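Local coordinates for phenylacetic acid degradation-related protein (Ralstonia eutropha JMP134, PDB 2PIM) that probably hydrolyses fatty acyl-CoA thioesters, as a putative thioesterase of the hot-dog superfamily related to proteins of phenylacetic acid degradation, at residues L39-A45 against G99-A105; M64-T69 against V117-L121. All coordinates share one frame; numbering follows the deposited sequence.

Interaction 1. Residues L39-A45 against G99-A105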
loop_
_atom_site.group_PDB
_atom_site.type_symbol
_atom_site.label_atom_id
_atom_site.label_comp_id
_atom_site.label_asym_id
_atom_site.label_seq_id
_atom_site.Cartn_x
_atom_site.Cartn_y
_atom_site.Cartn_z
ATOM N N LEU A 39 6.134 7.236 -17.104
ATOM C CA LEU A 39 5.680 8.337 -16.300
ATOM C C LEU A 39 6.557 8.376 -15.053
ATOM O O LEU A 39 7.028 7.366 -14.601
ATOM C CB LEU A 39 4.201 8.172 -15.928
ATOM C CG LEU A 39 3.550 9.289 -15.089
ATOM C CD1 LEU A 39 2.137 9.614 -15.543
ATOM C CD2 LEU A 39 3.543 8.912 -13.642
ATOM N N GLU A 40 6.759 9.570 -14.515
ATOM C CA GLU A 40 7.597 9.768 -13.353
ATOM C C GLU A 40 6.844 10.699 -12.393
ATOM O O GLU A 40 6.199 11.644 -12.837
ATOM C CB GLU A 40 8.891 10.391 -13.832
ATOM C CG GLU A 40 10.089 10.240 -12.936
ATOM C CD GLU A 40 11.432 10.259 -13.729
ATOM O OE1 GLU A 40 11.842 9.248 -14.342
ATOM O OE2 GLU A 40 12.075 11.307 -13.737
ATOM N N SER A 41 6.855 10.372 -11.105
ATOM C CA SER A 41 6.251 11.207 -10.087
ATOM C C SER A 41 7.131 11.252 -8.825
ATOM O O SER A 41 7.772 10.264 -8.448
ATOM C CB SER A 41 4.841 10.690 -9.751
ATOM O OG SER A 41 4.178 11.501 -8.779
ATOM N N ASP A 42 7.153 12.406 -8.181
ATOM C CA ASP A 42 7.712 12.523 -6.848
ATOM C C ASP A 42 6.679 12.109 -5.804
ATOM O O ASP A 42 5.492 12.224 -6.056
ATOM C CB ASP A 42 8.093 13.970 -6.568
ATOM C CG ASP A 42 9.272 14.422 -7.371
ATOM O OD1 ASP A 42 10.144 13.581 -7.646
ATOM O OD2 ASP A 42 9.324 15.622 -7.708
ATOM N N TYR A 43 7.155 11.656 -4.650
ATOM C CA TYR A 43 6.331 11.363 -3.493
ATOM C C TYR A 43 7.102 11.855 -2.254
ATOM O O TYR A 43 8.335 12.020 -2.303
ATOM C CB TYR A 43 5.967 9.839 -3.415
ATOM C CG TYR A 43 5.114 9.407 -4.598
ATOM C CD1 TYR A 43 3.760 9.696 -4.645
ATOM C CD2 TYR A 43 5.684 8.788 -5.696
ATOM C CE1 TYR A 43 2.990 9.351 -5.729
ATOM C CE2 TYR A 43 4.929 8.460 -6.803
ATOM C CZ TYR A 43 3.590 8.761 -6.829
ATOM O OH TYR A 43 2.855 8.459 -7.958
ATOM N N VAL A 44 6.375 12.128 -1.165
ATOM C CA VAL A 44 6.997 12.518 0.105
ATOM C C VAL A 44 6.493 11.528 1.163
ATOM O O VAL A 44 5.285 11.336 1.314
ATOM C CB VAL A 44 6.657 13.967 0.532
ATOM C CG1 VAL A 44 7.206 14.273 1.923
ATOM C CG2 VAL A 44 7.203 14.984 -0.459
ATOM N N ALA A 45 7.433 10.870 1.850
ATOM C CA ALA A 45 7.105 10.060 3.006
ATOM C C ALA A 45 7.206 10.989 4.230
ATOM O O ALA A 45 8.233 11.625 4.440
ATOM C CB ALA A 45 8.059 8.868 3.110
ATOM N N GLY A 99 11.127 11.675 3.755
ATOM C CA GLY A 99 11.683 12.578 2.759
ATOM C C GLY A 99 11.140 12.250 1.382
ATOM O O GLY A 99 10.181 11.492 1.247
ATOM N N LEU A 100 11.743 12.854 0.367
ATOM C CA LEU A 100 11.357 12.656 -1.024
ATOM C C LEU A 100 11.697 11.249 -1.545
ATOM O O LEU A 100 12.702 10.661 -1.166
ATOM C CB LEU A 100 12.065 13.666 -1.912
ATOM C CG LEU A 100 11.420 14.997 -2.259
ATOM C CD1 LEU A 100 12.491 15.879 -2.888
ATOM C CD2 LEU A 100 10.259 14.781 -3.207
ATOM N N LEU A 101 10.841 10.747 -2.430
ATOM C CA LEU A 101 11.100 9.556 -3.244
ATOM C C LEU A 101 10.671 9.871 -4.648
ATOM O O LEU A 101 9.879 10.772 -4.878
ATOM C CB LEU A 101 10.322 8.309 -2.764
ATOM C CG LEU A 101 10.596 7.819 -1.321
ATOM C CD1 LEU A 101 9.636 8.402 -0.299
ATOM C CD2 LEU A 101 10.550 6.330 -1.257
ATOM N N ARG A 102 11.204 9.100 -5.575
ATOM C CA ARG A 102 10.942 9.225 -6.990
ATOM C C ARG A 102 10.320 7.916 -7.468
ATOM O O ARG A 102 10.970 6.860 -7.398
ATOM C CB ARG A 102 12.276 9.414 -7.703
ATOM C CG ARG A 102 12.244 9.348 -9.217
ATOM C CD ARG A 102 11.192 10.238 -9.772
ATOM N NE ARG A 102 11.409 11.630 -9.354
ATOM C CZ ARG A 102 11.916 12.601 -10.118
ATOM N NH1 ARG A 102 12.231 12.414 -11.388
ATOM N NH2 ARG A 102 12.084 13.782 -9.613
ATOM N N GLY A 103 9.094 8.008 -7.980
ATOM C CA GLY A 103 8.402 6.880 -8.559
ATOM C C GLY A 103 8.483 6.908 -10.059
ATOM O O GLY A 103 8.237 7.948 -10.681
ATOM N N ARG A 104 8.806 5.766 -10.650
ATOM C CA ARG A 104 8.862 5.636 -12.138
ATOM C C ARG A 104 7.971 4.466 -12.594
ATOM O O ARG A 104 8.029 3.391 -12.022
ATOM C CB ARG A 104 10.312 5.455 -12.616
ATOM C CG ARG A 104 11.175 6.681 -12.336
ATOM C CD ARG A 104 12.599 6.677 -12.973
ATOM N NE ARG A 104 13.418 7.821 -12.478
ATOM C CZ ARG A 104 14.179 7.848 -11.357
ATOM N NH1 ARG A 104 14.331 6.802 -10.568
ATOM N NH2 ARG A 104 14.838 8.945 -11.035
ATOM N N ALA A 105 7.092 4.713 -13.570
ATOM C CA ALA A 105 6.247 3.679 -14.127
ATOM C C ALA A 105 6.586 3.451 -15.601
ATOM O O ALA A 105 7.024 4.379 -16.284
ATOM C CB ALA A 105 4.788 4.039 -13.954
#
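L39 and A105 open an antiparallel pairing of two neighbouring strands in the curved hot-dog sheet, a case of how one strand pair can carry a charged face and an apolar one. The L39 and A105 side chains turn to the face that meets helix 58-75, while their backbones exchange a reciprocal pair of hydrogen bonds. E40 lies on the other face and serves two arginines. Its extended chain, with CG anti to the backbone N (chi1 -158°), sends OE2 to R102 NH1 at 2.6 Å and OE1 to R104 NE at 2.8 Å. Both are salt bridges at the guanidinium edges, although as hydrogen bonds they are bent and weak. E40 and R104 run side by side with their flat ends nearly perpendicular, and R102 CG sits 3.1 Å above the plane of the R104 guanidinium, over its centre. S41 and G103 form the next hydrogen-bonded pair, N to O both ways. D42 completes the salt-bridge network, and its OD2 turns to R30 of the adjoining strand 28-33. The bend of R102 at chi2 and chi3 folds its guanidinium back over the neighbouring strand, so that D42 OD1 accepts both NE, at 2.9 Å, and NH2, at 2.8 Å, the latter on its syn lone pair. Y43 returns to the helix side, where G103, which has no side chain, brings its N near the edge of the ring, 4.2 Å from Y43 CD2. V44 CG2 meets L100 CD2 on the charged face; on the opposite, helix-side face, A45 CB packs 3.8 Å from L101 CD1.

Interaction 2. Residues M64-T69 against V117-L121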
loop_
_atom_site.group_PDB
_atom_site.type_symbol
_atom_site.label_atom_id
_atom_site.label_comp_id
_atom_site.label_asym_id
_atom_site.label_seq_id
_atom_site.Cartn_x
_atom_site.Cartn_y
_atom_site.Cartn_z
HETATM N N MSE A 64 2.319 4.620 -2.981
HETATM C CA MSE A 64 3.021 5.439 -3.994
HETATM C C MSE A 64 3.196 4.698 -5.343
HETATM O O MSE A 64 2.995 5.275 -6.423
HETATM C CB MSE A 64 4.378 5.810 -3.441
HETATM C CG MSE A 64 4.281 6.728 -2.277
HETATM SE SE MSE A 64 6.011 6.889 -1.312
HETATM C CE MSE A 64 5.412 7.871 0.272
ATOM N N LEU A 65 3.541 3.410 -5.256
ATOM C CA LEU A 65 3.633 2.536 -6.425
ATOM C C LEU A 65 2.285 2.371 -7.108
ATOM O O LEU A 65 2.186 2.361 -8.347
ATOM C CB LEU A 65 4.265 1.185 -6.033
ATOM C CG LEU A 65 5.797 1.251 -5.732
ATOM C CD1 LEU A 65 6.302 0.091 -4.909
ATOM C CD2 LEU A 65 6.638 1.407 -6.995
ATOM N N ASP A 66 1.236 2.276 -6.306
ATOM C CA ASP A 66 -0.109 2.227 -6.829
ATOM C C ASP A 66 -0.412 3.499 -7.595
ATOM O O ASP A 66 -1.001 3.451 -8.694
ATOM C CB ASP A 66 -1.108 1.964 -5.681
ATOM C CG ASP A 66 -2.554 1.733 -6.181
ATOM O OD1 ASP A 66 -2.770 1.034 -7.171
ATOM O OD2 ASP A 66 -3.491 2.234 -5.554
ATOM N N ASP A 67 -0.035 4.652 -7.029
ATOM C CA ASP A 67 -0.339 5.930 -7.663
ATOM C C ASP A 67 0.386 6.075 -9.017
ATOM O O ASP A 67 -0.209 6.434 -10.032
ATOM C CB ASP A 67 0.043 7.107 -6.761
ATOM C CG ASP A 67 -0.300 8.450 -7.405
ATOM O OD1 ASP A 67 -1.494 8.775 -7.417
ATOM O OD2 ASP A 67 0.611 9.168 -7.920
ATOM N N VAL A 68 1.676 5.782 -9.038
ATOM C CA VAL A 68 2.468 6.023 -10.248
ATOM C C VAL A 68 2.019 5.135 -11.418
ATOM O O VAL A 68 1.877 5.630 -12.598
ATOM C CB VAL A 68 4.007 5.984 -9.956
ATOM C CG1 VAL A 68 4.497 4.565 -9.669
ATOM C CG2 VAL A 68 4.759 6.628 -11.060
ATOM N N THR A 69 1.688 3.883 -11.093
ATOM C CA THR A 69 1.286 2.899 -12.089
ATOM C C THR A 69 -0.123 3.191 -12.640
ATOM O O THR A 69 -0.326 3.262 -13.841
ATOM C CB THR A 69 1.433 1.442 -11.580
ATOM O OG1 THR A 69 0.613 1.196 -10.415
ATOM C CG2 THR A 69 2.891 1.136 -11.272
ATOM N N VAL A 117 1.695 -2.986 -15.872
ATOM C CA VAL A 117 2.526 -1.823 -15.582
ATOM C C VAL A 117 3.582 -2.256 -14.594
ATOM O O VAL A 117 3.296 -3.074 -13.749
ATOM C CB VAL A 117 1.708 -0.700 -14.912
ATOM C CG1 VAL A 117 2.428 0.658 -15.100
ATOM C CG2 VAL A 117 0.302 -0.626 -15.460
ATOM N N VAL A 118 4.801 -1.736 -14.704
ATOM C CA VAL A 118 5.794 -1.930 -13.658
ATOM C C VAL A 118 6.119 -0.553 -13.064
ATOM O O VAL A 118 6.107 0.455 -13.766
ATOM C CB VAL A 118 7.092 -2.625 -14.141
ATOM C CG1 VAL A 118 6.757 -3.926 -14.900
ATOM C CG2 VAL A 118 7.856 -1.738 -15.027
ATOM N N GLY A 119 6.350 -0.536 -11.763
ATOM C CA GLY A 119 6.699 0.655 -11.045
ATOM C C GLY A 119 7.967 0.393 -10.247
ATOM O O GLY A 119 8.196 -0.727 -9.836
ATOM N N GLU A 120 8.797 1.431 -10.087
ATOM C CA GLU A 120 10.005 1.395 -9.253
ATOM C C GLU A 120 9.992 2.648 -8.392
ATOM O O GLU A 120 9.538 3.697 -8.824
ATOM C CB GLU A 120 11.226 1.361 -10.134
ATOM C CG GLU A 120 11.252 0.092 -10.991
ATOM C CD GLU A 120 12.333 0.065 -12.079
ATOM O OE1 GLU A 120 12.986 1.129 -12.299
ATOM O OE2 GLU A 120 12.512 -1.039 -12.694
ATOM N N LEU A 121 10.419 2.513 -7.150
ATOM C CA LEU A 121 10.467 3.635 -6.233
ATOM C C LEU A 121 11.905 3.724 -5.737
ATOM O O LEU A 121 12.464 2.725 -5.227
ATOM C CB LEU A 121 9.496 3.390 -5.082
ATOM C CG LEU A 121 8.866 4.510 -4.302
ATOM C CD1 LEU A 121 8.065 5.529 -5.151
ATOM C CD2 LEU A 121 7.973 3.859 -3.258
#
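V117 sets one methyl branch against CB of T69 at one end of a helix-on-sheet contact in which a glycine, G119, lies between two larger apolar residues, V117 and L121. The branch is V117 CG1, anti to its backbone N (chi1 -159°), and it reaches T69 CB at 3.7 Å. The threonine is turned so that its two branches do different work: CG2 descends on the strand and rests 3.8 Å from G119 CA, while OG1 folds back along the helix to L65 O, 2.8 Å away. That carbonyl therefore receives both the backbone N and the hydroxyl of T69, which fixes the rotation of the side chain and leaves its methyl group facing the sheet. T69 CG2 and L65 CD2 both settle on the bare backbone of G119. L65 lays CD2 directly over the peptide, 3.7 Å from G119 C, and continues to L121 CB at 4.0 Å. M64 and L121 cross at about a right angle: both methyls of the leucine bear on the start of the selenomethionine chain, CD1 lying 4.1 Å from M64 CB, and CD2 also lies beside SE. Beyond L121 the extended M64 chain runs on to Y43 and A45 of strand 38-45, whereas L65 and T69 also touch A129, A131 and A133 of strand 126-136. No hydrogen bond joins 64-69 to 117-121, so the buried interface depends on apolar fit. A long central helix wrapped by a curved antiparallel sheet in this way is the hallmark of the hot-dog fold.

How the interactions relate
Interactions 1 and 2 illustrate how a single sheet can serve both its own pairing and its central helix. Their centres lie about 9 Å apart, and strand 99-107 is the neighbour of strand 114-123, the two being joined where R104 N lies 2.9 Å from E120 O in a probable hydrogen bond. A second tie runs through the helix: Y43 OH approaches D67 OD2 at 2.4 Å, another probable hydrogen bond, though the length is too short to be taken at face value. Y43 and L101 of interaction 1 both touch L121 of interaction 2, so one apolar layer is continuous between them. On the helix, D66 OD2 bonds to G59 N of the second subunit, placing this core beside the dimer interface.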